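Local coordinates for putative capsular polysaccharide biosynthesis protein (Streptococcus pneumoniae serotype 4, PDB 6EWJ), which probably acts as a pyridoxal phosphate-dependent sugar aminotransferase in the biosynthesis of pneumococcal teichoic acid, at residues Leu120-Ile125 against Val151-Asp156. Sequence-based numbering, arbitrary orientation.
Sequences LLEQAI and VEKKRD
K153 and E122 meet at about a right angle, and their pairing illustrates how two neighbouring helices can be joined at the surface by long side chains while their backbones stay apart. The fully extended K153, with CG anti to the backbone N (chi1 175°), brings NZ to 3.5 Å from OE1 of E122, a long salt bridge and a weak hydrogen bond. Its CD also passes 4.0 Å from E122 OE2, the oxygen that R146 of helix 144-153 holds in a second salt bridge. K154 runs closer to the I125 side. Its CB lies 3.9 Å from CG2 of I125 and its CG 4.0 Å from CD1 of the same residue; the bend at chi2 (-65°) then turns the rest of the chain so that CE comes 3.4 Å from the backbone O of E122. I125 also packs against I84, V150 and I171, joining the chain around the end of helix 118-124 to strand 82-86 and helix 144-153 in the large, sheet-based domain expected of this aminotransferase family, away from the cofactor site. Lysine methylenes thus pack on a buried isoleucine, while R146 and K153 probably stabilise the negative charge of the E122 carboxylate between them.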
ATOM      1  N   LEU A 120     -15.676 -27.103  16.700  1.00 27.92           N
ATOM      2  CA  LEU A 120     -16.546 -26.086  16.108  1.00 27.74           C
ATOM      3  C   LEU A 120     -16.018 -25.646  14.731  1.00 27.33           C
ATOM      4  O   LEU A 120     -16.801 -25.350  13.848  1.00 27.24           O
ATOM      5  CB  LEU A 120     -16.702 -24.894  17.041  1.00 27.20           C
ATOM      6  CG  LEU A 120     -17.487 -25.094  18.354  1.00 27.66           C
ATOM      7  CD1 LEU A 120     -17.469 -23.802  19.148  1.00 27.22           C
ATOM      8  CD2 LEU A 120     -18.927 -25.542  18.122  1.00 28.90           C
ATOM      9  N   LEU A 121     -14.692 -25.643  14.557  1.00 26.91           N
ATOM     10  CA  LEU A 121     -14.084 -25.402  13.222  1.00 27.02           C
ATOM     11  C   LEU A 121     -14.526 -26.425  12.185  1.00 28.19           C
ATOM     12  O   LEU A 121     -14.992 -26.062  11.098  1.00 27.57           O
ATOM     13  CB  LEU A 121     -12.573 -25.427  13.323  1.00 26.84           C
ATOM     14  CG  LEU A 121     -11.752 -25.331  12.019  1.00 26.97           C
ATOM     15  CD1 LEU A 121     -12.134 -24.087  11.295  1.00 26.18           C
ATOM     16  CD2 LEU A 121     -10.282 -25.321  12.259  1.00 26.73           C
ATOM     17  N   GLU A 122     -14.432 -27.716  12.550  1.00 29.36           N
ATOM     18  CA  GLU A 122     -14.980 -28.795  11.707  1.00 31.24           C
ATOM     19  C   GLU A 122     -16.440 -28.536  11.310  1.00 32.01           C
ATOM     20  O   GLU A 122     -16.806 -28.655  10.131  1.00 32.15           O
ATOM     21  CB  GLU A 122     -14.899 -30.174  12.408  1.00 32.80           C
ATOM     22  CG  GLU A 122     -13.531 -30.795  12.362  1.00 33.54           C
ATOM     23  CD  GLU A 122     -13.458 -32.123  13.079  1.00 34.93           C
ATOM     24  OE1 GLU A 122     -14.503 -32.727  13.371  1.00 36.51           O
ATOM     25  OE2 GLU A 122     -12.342 -32.594  13.344  1.00 35.97           O
ATOM     26  N   GLN A 123     -17.264 -28.190  12.299  1.00 32.25           N
ATOM     27  CA  GLN A 123     -18.690 -27.911  12.056  1.00 33.53           C
ATOM     28  C   GLN A 123     -18.942 -26.734  11.108  1.00 32.39           C
ATOM     29  O   GLN A 123     -19.877 -26.772  10.344  1.00 33.14           O
ATOM     30  CB  GLN A 123     -19.413 -27.601  13.352  1.00 34.34           C
ATOM     31  CG  GLN A 123     -19.533 -28.759  14.310  1.00 36.00           C
ATOM     32  CD  GLN A 123     -20.187 -28.342  15.616  1.00 37.09           C
ATOM     33  OE1 GLN A 123     -20.988 -27.386  15.655  1.00 37.97           O
ATOM     34  NE2 GLN A 123     -19.872 -29.063  16.697  1.00 37.41           N
ATOM     35  N   ALA A 124     -18.098 -25.710  11.185  1.00 30.77           N
ATOM     36  CA  ALA A 124     -18.236 -24.515  10.349  1.00 30.01           C
ATOM     37  C   ALA A 124     -17.833 -24.722   8.885  1.00 29.89           C
ATOM     38  O   ALA A 124     -18.184 -23.892   8.028  1.00 29.66           O
ATOM     39  CB  ALA A 124     -17.425 -23.371  10.934  1.00 28.49           C
ATOM     40  N   ILE A 125     -17.148 -25.816   8.586  1.00 30.00           N
ATOM     41  CA  ILE A 125     -16.732 -26.125   7.204  1.00 30.61           C
ATOM     42  C   ILE A 125     -17.921 -26.511   6.309  1.00 32.06           C
ATOM     43  O   ILE A 125     -18.757 -27.320   6.676  1.00 32.38           O
ATOM     44  CB  ILE A 125     -15.601 -27.208   7.177  1.00 30.81           C
ATOM     45  CG1 ILE A 125     -14.296 -26.575   7.635  1.00 29.45           C
ATOM     46  CG2 ILE A 125     -15.419 -27.827   5.798  1.00 31.48           C
ATOM     47  CD1 ILE A 125     -13.177 -27.545   7.948  1.00 29.94           C
ATOM     48  N   VAL A 151      -8.762 -30.318   7.829  1.00 37.65           N
ATOM     49  CA  VAL A 151      -8.923 -30.067   6.378  1.00 39.17           C
ATOM     50  C   VAL A 151      -8.898 -31.365   5.565  1.00 41.60           C
ATOM     51  O   VAL A 151      -9.645 -31.518   4.595  1.00 42.17           O
ATOM     52  CB  VAL A 151      -7.918 -29.047   5.805  1.00 38.33           C
ATOM     53  CG1 VAL A 151      -8.040 -27.710   6.535  1.00 36.90           C
ATOM     54  CG2 VAL A 151      -6.493 -29.564   5.851  1.00 38.96           C
ATOM     55  N   GLU A 152      -8.036 -32.291   5.981  1.00 43.71           N
ATOM     56  CA  GLU A 152      -7.980 -33.624   5.386  1.00 46.22           C
ATOM     57  C   GLU A 152      -9.260 -34.388   5.593  1.00 47.36           C
ATOM     58  O   GLU A 152      -9.738 -35.021   4.657  1.00 48.27           O
ATOM     59  CB  GLU A 152      -6.843 -34.408   6.001  1.00 47.41           C
ATOM     60  CG  GLU A 152      -6.660 -35.831   5.480  1.00 50.17           C
ATOM     61  CD  GLU A 152      -6.414 -35.935   3.986  1.00 51.85           C
ATOM     62  OE1 GLU A 152      -5.862 -35.023   3.314  1.00 51.57           O
ATOM     63  OE2 GLU A 152      -6.828 -36.979   3.481  1.00 53.37           O
ATOM     64  N   LYS A 153      -9.783 -34.351   6.817  1.00 47.45           N
ATOM     65  CA  LYS A 153     -11.018 -35.054   7.162  1.00 49.36           C
ATOM     66  C   LYS A 153     -12.194 -34.578   6.315  1.00 50.43           C
ATOM     67  O   LYS A 153     -13.022 -35.376   5.908  1.00 51.33           O
ATOM     68  CB  LYS A 153     -11.342 -34.896   8.655  1.00 48.94           C
ATOM     69  CG  LYS A 153     -12.674 -35.502   9.072  1.00 50.07           C
ATOM     70  CD  LYS A 153     -12.976 -35.366  10.577  1.00 49.81           C
ATOM     71  CE  LYS A 153     -13.960 -36.429  11.041  1.00 51.06           C
ATOM     72  NZ  LYS A 153     -14.548 -36.050  12.355  1.00 50.59           N
ATOM     73  N   LYS A 154     -12.253 -33.269   6.059  1.00 49.69           N
ATOM     74  CA  LYS A 154     -13.348 -32.662   5.286  1.00 49.77           C
ATOM     75  C   LYS A 154     -13.052 -32.507   3.801  1.00 50.03           C
ATOM     76  O   LYS A 154     -13.791 -31.817   3.101  1.00 49.05           O
ATOM     77  CB  LYS A 154     -13.688 -31.293   5.891  1.00 48.60           C
ATOM     78  CG  LYS A 154     -14.126 -31.347   7.339  1.00 48.57           C
ATOM     79  CD  LYS A 154     -15.437 -32.101   7.493  1.00 50.93           C
ATOM     80  CE  LYS A 154     -16.125 -31.748   8.789  1.00 50.80           C
ATOM     81  NZ  LYS A 154     -17.481 -32.360   8.880  1.00 52.71           N
ATOM     82  N   ARG A 155     -11.967 -33.118   3.321  1.00 51.38           N
ATOM     83  CA  ARG A 155     -11.543 -32.978   1.931  1.00 53.81           C
ATOM     84  C   ARG A 155     -12.688 -33.139   0.897  1.00 55.43           C
ATOM     85  O   ARG A 155     -12.718 -32.402  -0.099  1.00 54.81           O
ATOM     86  CB  ARG A 155     -10.339 -33.894   1.635  1.00 56.24           C
ATOM     87  CG  ARG A 155     -10.055 -34.156   0.141  1.00 58.79           C
ATOM     88  CD  ARG A 155      -8.599 -33.948  -0.333  1.00 59.01           C
ATOM     89  NE  ARG A 155      -7.485 -34.219   0.569  1.00 58.73           N
ATOM     90  CZ  ARG A 155      -6.234 -33.932   0.224  1.00 58.51           C
ATOM     91  NH1 ARG A 155      -5.981 -33.349  -0.950  1.00 58.38           N
ATOM     92  NH2 ARG A 155      -5.241 -34.209   1.042  1.00 58.95           N
ATOM     93  N   ASP A 156     -13.623 -34.060   1.146  1.00 56.92           N
ATOM     94  CA  ASP A 156     -14.757 -34.294   0.231  1.00 59.01           C
ATOM     95  C   ASP A 156     -15.765 -33.133   0.114  1.00 58.55           C
ATOM     96  O   ASP A 156     -16.530 -33.092  -0.854  1.00 59.83           O
ATOM     97  CB  ASP A 156     -15.497 -35.585   0.593  1.00 60.86           C
ATOM     98  CG  ASP A 156     -14.639 -36.833   0.411  1.00 62.72           C
ATOM     99  OD1 ASP A 156     -13.560 -36.760  -0.223  1.00 62.00           O
ATOM    100  OD2 ASP A 156     -15.058 -37.908   0.908  1.00 63.66           O
TER